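PDB 2GEN: probable transcriptional regulator, which probably binds DNA through an N-terminal helix-turn-helix and regulates transcription as a member of the TetR family. Local coordinates for residues Arg85-Ser90 with Ser155-Pro160; Arg146-Asp151 with Asp190-Ala195. One frame throughout, in Å; residues are numbered along the deposited sequence.

Contact 1 (Arg85-Ser90 with Ser155-Pro160)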
loop_
_atom_site.group_PDB
_atom_site.type_symbol
_atom_site.label_atom_id
_atom_site.label_comp_id
_atom_site.label_asym_id
_atom_site.label_seq_id
_atom_site.Cartn_x
_atom_site.Cartn_y
_atom_site.Cartn_z
ATOM N N ARG A 85 -11.653 0.863 -16.536
ATOM C CA ARG A 85 -12.339 1.752 -15.540
ATOM C C ARG A 85 -12.962 0.930 -14.427
ATOM O O ARG A 85 -12.935 1.349 -13.282
ATOM C CB ARG A 85 -13.413 2.589 -16.192
ATOM C CG ARG A 85 -12.902 3.754 -17.101
ATOM C CD ARG A 85 -14.073 4.358 -17.869
ATOM N NE ARG A 85 -15.050 4.928 -16.940
ATOM C CZ ARG A 85 -14.966 6.152 -16.395
ATOM N NH1 ARG A 85 -13.999 7.013 -16.728
ATOM N NH2 ARG A 85 -15.913 6.539 -15.529
ATOM N N LEU A 86 -13.567 -0.216 -14.761
ATOM C CA LEU A 86 -14.226 -1.112 -13.816
ATOM C C LEU A 86 -13.305 -1.551 -12.705
ATOM O O LEU A 86 -13.730 -1.648 -11.563
ATOM C CB LEU A 86 -14.820 -2.320 -14.590
ATOM C CG LEU A 86 -15.523 -3.320 -13.672
ATOM C CD1 LEU A 86 -16.875 -2.752 -13.230
ATOM C CD2 LEU A 86 -15.668 -4.612 -14.474
ATOM N N LEU A 87 -12.030 -1.879 -13.021
ATOM C CA LEU A 87 -11.091 -2.269 -11.969
ATOM C C LEU A 87 -10.965 -1.155 -10.928
ATOM O O LEU A 87 -10.861 -1.441 -9.750
ATOM C CB LEU A 87 -9.721 -2.543 -12.578
ATOM C CG LEU A 87 -9.698 -3.776 -13.527
ATOM C CD1 LEU A 87 -8.416 -3.808 -14.381
ATOM C CD2 LEU A 87 -9.792 -5.067 -12.726
ATOM N N VAL A 88 -11.004 0.085 -11.394
ATOM C CA VAL A 88 -10.822 1.235 -10.498
ATOM C C VAL A 88 -12.106 1.617 -9.779
ATOM O O VAL A 88 -12.105 1.686 -8.545
ATOM C CB VAL A 88 -10.293 2.434 -11.254
ATOM C CG1 VAL A 88 -10.182 3.738 -10.311
ATOM C CG2 VAL A 88 -8.869 2.101 -11.800
ATOM N N THR A 89 -13.182 1.842 -10.540
ATOM C CA THR A 89 -14.460 2.262 -9.824
ATOM C C THR A 89 -14.933 1.192 -8.840
ATOM O O THR A 89 -15.500 1.535 -7.817
ATOM C CB THR A 89 -15.577 2.600 -10.805
ATOM O OG1 THR A 89 -15.919 1.424 -11.553
ATOM C CG2 THR A 89 -15.117 3.674 -11.767
ATOM N N SER A 90 -14.753 -0.105 -9.136
ATOM C CA SER A 90 -15.188 -1.153 -8.226
ATOM C C SER A 90 -14.465 -1.060 -6.887
ATOM O O SER A 90 -15.074 -1.220 -5.824
ATOM C CB SER A 90 -15.041 -2.551 -8.853
ATOM O OG SER A 90 -15.871 -2.650 -9.977
ATOM N N SER A 155 -0.434 -2.882 -11.391
ATOM C CA SER A 155 -0.050 -1.785 -10.461
ATOM C C SER A 155 -0.288 -0.409 -11.021
ATOM O O SER A 155 -0.615 0.512 -10.213
ATOM C CB SER A 155 1.431 -1.908 -10.043
ATOM O OG SER A 155 1.550 -2.972 -9.115
ATOM N N VAL A 156 -0.112 -0.188 -12.327
ATOM C CA VAL A 156 -0.512 1.128 -12.860
ATOM C C VAL A 156 -2.005 1.340 -12.767
ATOM O O VAL A 156 -2.432 2.404 -12.309
ATOM C CB VAL A 156 0.185 1.725 -14.179
ATOM C CG1 VAL A 156 1.555 1.124 -14.559
ATOM C CG2 VAL A 156 -0.696 2.263 -15.238
ATOM N N VAL A 157 -2.792 0.311 -13.096
ATOM C CA VAL A 157 -4.257 0.526 -13.074
ATOM C C VAL A 157 -4.801 0.778 -11.660
ATOM O O VAL A 157 -5.610 1.742 -11.462
ATOM C CB VAL A 157 -5.005 -0.653 -13.764
ATOM C CG1 VAL A 157 -6.565 -0.533 -13.539
ATOM C CG2 VAL A 157 -4.683 -0.633 -15.226
ATOM N N ILE A 158 -4.380 -0.039 -10.703
ATOM C CA ILE A 158 -4.946 0.020 -9.326
ATOM C C ILE A 158 -4.095 0.737 -8.278
ATOM O O ILE A 158 -4.584 1.037 -7.162
ATOM C CB ILE A 158 -5.399 -1.404 -8.816
ATOM C CG1 ILE A 158 -6.509 -1.318 -7.752
ATOM C CG2 ILE A 158 -4.242 -2.208 -8.314
ATOM C CD1 ILE A 158 -7.802 -0.724 -8.331
ATOM N N GLY A 159 -2.798 0.968 -8.575
ATOM C CA GLY A 159 -1.890 1.541 -7.568
ATOM C C GLY A 159 -2.382 2.909 -7.055
ATOM O O GLY A 159 -2.403 3.093 -5.848
ATOM N N PRO A 160 -2.720 3.839 -7.961
ATOM C CA PRO A 160 -3.214 5.140 -7.422
ATOM C C PRO A 160 -4.423 5.011 -6.484
ATOM O O PRO A 160 -4.428 5.597 -5.376
ATOM C CB PRO A 160 -3.537 5.943 -8.678
ATOM C CG PRO A 160 -2.527 5.457 -9.692
ATOM C CD PRO A 160 -2.588 3.934 -9.428
#

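Contact 2 (Arg146-Asp151 with Asp190-Ala195)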
loop_
_atom_site.group_PDB
_atom_site.type_symbol
_atom_site.label_atom_id
_atom_site.label_comp_id
_atom_site.label_asym_id
_atom_site.label_seq_id
_atom_site.Cartn_x
_atom_site.Cartn_y
_atom_site.Cartn_z
ATOM N N ARG A 146 -0.733 0.228 -24.121
ATOM C CA ARG A 146 0.713 0.424 -24.183
ATOM C C ARG A 146 1.443 -0.835 -23.664
ATOM O O ARG A 146 0.979 -1.527 -22.734
ATOM C CB ARG A 146 1.092 1.724 -23.451
ATOM C CG ARG A 146 1.588 1.541 -22.059
ATOM C CD ARG A 146 2.138 2.876 -21.434
ATOM N NE ARG A 146 3.585 2.971 -21.626
ATOM C CZ ARG A 146 4.319 4.084 -21.531
ATOM N NH1 ARG A 146 3.763 5.276 -21.245
ATOM N NH2 ARG A 146 5.634 3.991 -21.736
ATOM N N GLU A 147 2.585 -1.155 -24.269
ATOM C CA GLU A 147 3.310 -2.405 -23.933
ATOM C C GLU A 147 3.917 -2.336 -22.534
ATOM O O GLU A 147 4.670 -1.406 -22.224
ATOM C CB GLU A 147 4.426 -2.716 -24.954
ATOM C CG GLU A 147 4.046 -2.533 -26.446
ATOM C CD GLU A 147 5.015 -3.256 -27.397
ATOM O OE1 GLU A 147 6.255 -3.200 -27.164
ATOM O OE2 GLU A 147 4.531 -3.899 -28.371
HETATM N N MSE A 148 3.568 -3.301 -21.697
HETATM C CA MSE A 148 4.149 -3.463 -20.380
HETATM C C MSE A 148 3.870 -4.859 -19.831
HETATM O O MSE A 148 2.891 -5.507 -20.264
HETATM C CB MSE A 148 3.645 -2.359 -19.411
HETATM C CG MSE A 148 2.282 -2.538 -18.940
HETATM SE SE MSE A 148 1.706 -0.895 -17.914
HETATM C CE MSE A 148 1.149 0.167 -19.282
ATOM N N PRO A 149 4.697 -5.335 -18.885
ATOM C CA PRO A 149 4.441 -6.603 -18.191
ATOM C C PRO A 149 3.097 -6.604 -17.469
ATOM O O PRO A 149 2.661 -5.557 -16.987
ATOM C CB PRO A 149 5.577 -6.702 -17.181
ATOM C CG PRO A 149 6.648 -5.786 -17.712
ATOM C CD PRO A 149 5.963 -4.708 -18.446
ATOM N N ASP A 150 2.450 -7.758 -17.406
ATOM C CA ASP A 150 1.113 -7.879 -16.766
ATOM C C ASP A 150 1.117 -7.324 -15.335
ATOM O O ASP A 150 0.156 -6.616 -14.937
ATOM C CB ASP A 150 0.661 -9.355 -16.718
ATOM C CG ASP A 150 0.278 -9.919 -18.086
ATOM O OD1 ASP A 150 0.152 -9.167 -19.075
ATOM O OD2 ASP A 150 0.117 -11.170 -18.174
ATOM N N ASP A 151 2.192 -7.598 -14.572
ATOM C CA ASP A 151 2.297 -7.080 -13.191
ATOM C C ASP A 151 2.397 -5.571 -13.133
ATOM O O ASP A 151 1.840 -4.962 -12.189
ATOM C CB ASP A 151 3.489 -7.626 -12.410
ATOM C CG ASP A 151 3.450 -9.121 -12.212
ATOM O OD1 ASP A 151 2.415 -9.677 -11.777
ATOM O OD2 ASP A 151 4.509 -9.733 -12.462
ATOM N N ASP A 190 -6.174 6.383 -19.323
ATOM C CA ASP A 190 -5.159 7.135 -20.053
ATOM C C ASP A 190 -3.714 6.633 -19.875
ATOM O O ASP A 190 -2.884 6.775 -20.812
ATOM C CB ASP A 190 -5.281 8.638 -19.709
ATOM C CG ASP A 190 -6.448 9.264 -20.375
ATOM O OD1 ASP A 190 -6.843 8.830 -21.483
ATOM O OD2 ASP A 190 -6.966 10.267 -19.825
ATOM N N SER A 191 -3.430 6.021 -18.723
ATOM C CA SER A 191 -2.106 5.545 -18.395
ATOM C C SER A 191 -1.784 4.276 -19.157
ATOM O O SER A 191 -0.635 4.068 -19.505
ATOM C CB SER A 191 -1.939 5.279 -16.912
ATOM O OG SER A 191 -2.055 6.501 -16.206
ATOM N N VAL A 192 -2.794 3.435 -19.415
ATOM C CA VAL A 192 -2.484 2.130 -20.034
ATOM C C VAL A 192 -2.897 2.043 -21.487
ATOM O O VAL A 192 -2.446 1.097 -22.181
ATOM C CB VAL A 192 -3.093 0.923 -19.269
ATOM C CG1 VAL A 192 -2.502 0.773 -17.870
ATOM C CG2 VAL A 192 -4.627 1.057 -19.210
ATOM N N ARG A 193 -3.701 2.969 -21.984
ATOM C CA ARG A 193 -4.134 2.867 -23.383
ATOM C C ARG A 193 -2.970 3.120 -24.370
ATOM O O ARG A 193 -1.992 3.809 -24.031
ATOM C CB ARG A 193 -5.325 3.754 -23.687
ATOM C CG ARG A 193 -5.007 5.241 -23.689
ATOM C CD ARG A 193 -6.310 5.963 -23.792
ATOM N NE ARG A 193 -6.096 7.407 -23.800
ATOM C CZ ARG A 193 -5.877 8.123 -24.902
ATOM N NH1 ARG A 193 -5.838 7.534 -26.102
ATOM N NH2 ARG A 193 -5.676 9.433 -24.805
ATOM N N ALA A 194 -3.055 2.487 -25.542
ATOM C CA ALA A 194 -2.074 2.694 -26.629
ATOM C C ALA A 194 -1.981 4.173 -27.034
ATOM O O ALA A 194 -2.973 4.888 -27.019
ATOM C CB ALA A 194 -2.468 1.853 -27.841
ATOM N N ALA A 195 -0.776 4.593 -27.420
ATOM C CA ALA A 195 -0.490 5.962 -27.900
ATOM C C ALA A 195 -1.200 6.365 -29.200
ATOM O O ALA A 195 -1.566 5.506 -30.029
ATOM C CB ALA A 195 1.028 6.147 -28.044
HETATM O O HOH W 1 1.344 6.139 -20.217
#

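Contact 1 (Arg85-Ser90 with Ser155-Pro160)
The helical segments 85-90 and 155-160 run nearly parallel, crossing at -21° with their axes 9.2 Å apart at closest approach, and Val88 and Ile158 lie nearest each other along the two backbones. Val157 points toward 85-90. Its CG1 methyl, held anti to the backbone N (chi1 171°), fits between the two facing residues, lying 3.9 Å from Leu87 CD1 on one and 3.9 Å from Val88 CG2 on the other. Leu87 and Val157 cross at about a right angle. In TetR-family proteins the helices after the DNA-binding head form an all-helical regulatory domain, and this is a buried junction of that kind. The compact valines suit the near-parallel seam, where Val88 CG2 lies 3.3 Å from the carbonyl oxygen of Val157. Ile158 leaves its backbone to one side of helix 80-97, but its longer arm carries CD1 over to Leu87 O, 3.4 Å away. That oxygen also accepts a hydrogen bond from Tyr66 OH of helix 51-76, whose Leu70 packs on Leu87. Ile158 also packs on Asp163 of the second subunit.

Contact 2 (Arg146-Asp151 with Asp190-Ala195)
The backbone N of Arg146 gives its hydrogen to Val192 O at 2.7 Å, the one direct hydrogen bond between 146-151 and 190-195. It is moderately bent, with an N-H...O angle of 153°, and the donor stands 30° out of the carbonyl plane. Val192 ends helix 181-192, where a carbonyl no longer has a following turn to bond to, so an amide from the approaching loop is a fitting partner. The same arginine then runs alongside the helix end. Its aliphatic part lies against backbone oxygens, with CD 3.6 Å from Ser191 O, and the bend at chi3 (-94°) turns the guanidinium away from 190-195, while the residue packs on Gln186 of the second subunit. NH1 donates to a water at 2.8 Å, which lies in the guanidinium plane at its edge and in turn donates to Ser191 O at 3.0 Å. A long, weak ion pair also links NH1 to Asp190 of the second subunit.

Met148, present as selenomethionine, brings CE 4.0 Å from Val192 CG1, the two side chains crossing at about a right angle. A long, unbranched methionine side chain suits a loop residue that reaches over to a helix, and it also packs on Leu183 of the second subunit. Arg193, just past the helix, folds back so that NE meets Asp190 OD1 at 2.8 Å in a salt bridge using the anti lone pair of that oxygen. The contact thus joins the end of helix 181-192, close to the C-terminus of the modelled chain, to the loop before helix 150-169 in the all-helical regulatory part of a TetR-family protein, beside the second subunit, whose Ser191 OG bonds to Ser191 OG here. The polar part of the join acts on main-chain carbonyls, one met by a loop amide and one through water by an arginine side chain, with Met148 adding apolar packing.

In the fold
Both contacts involve helix 150-169, contact 1 through its middle and contact 2 through the loop that leads into it, and their centres lie 13 Å apart. They join directly: Val156 CG2 packs 3.5 Å from Val192 CG1, and Val157, which faces helix 80-97, also touches Val192 with its other methyl. Contact 1 is buried and rests on packing, with no hydrogen bond between its segments. Contact 2 lies farther from the chain's centre and is partly buried; there a main-chain bond and a water held by Arg146 join the packing. Both also touch the second subunit, and helix 150-169 meets both helix 80-97 within its own subunit and the second subunit.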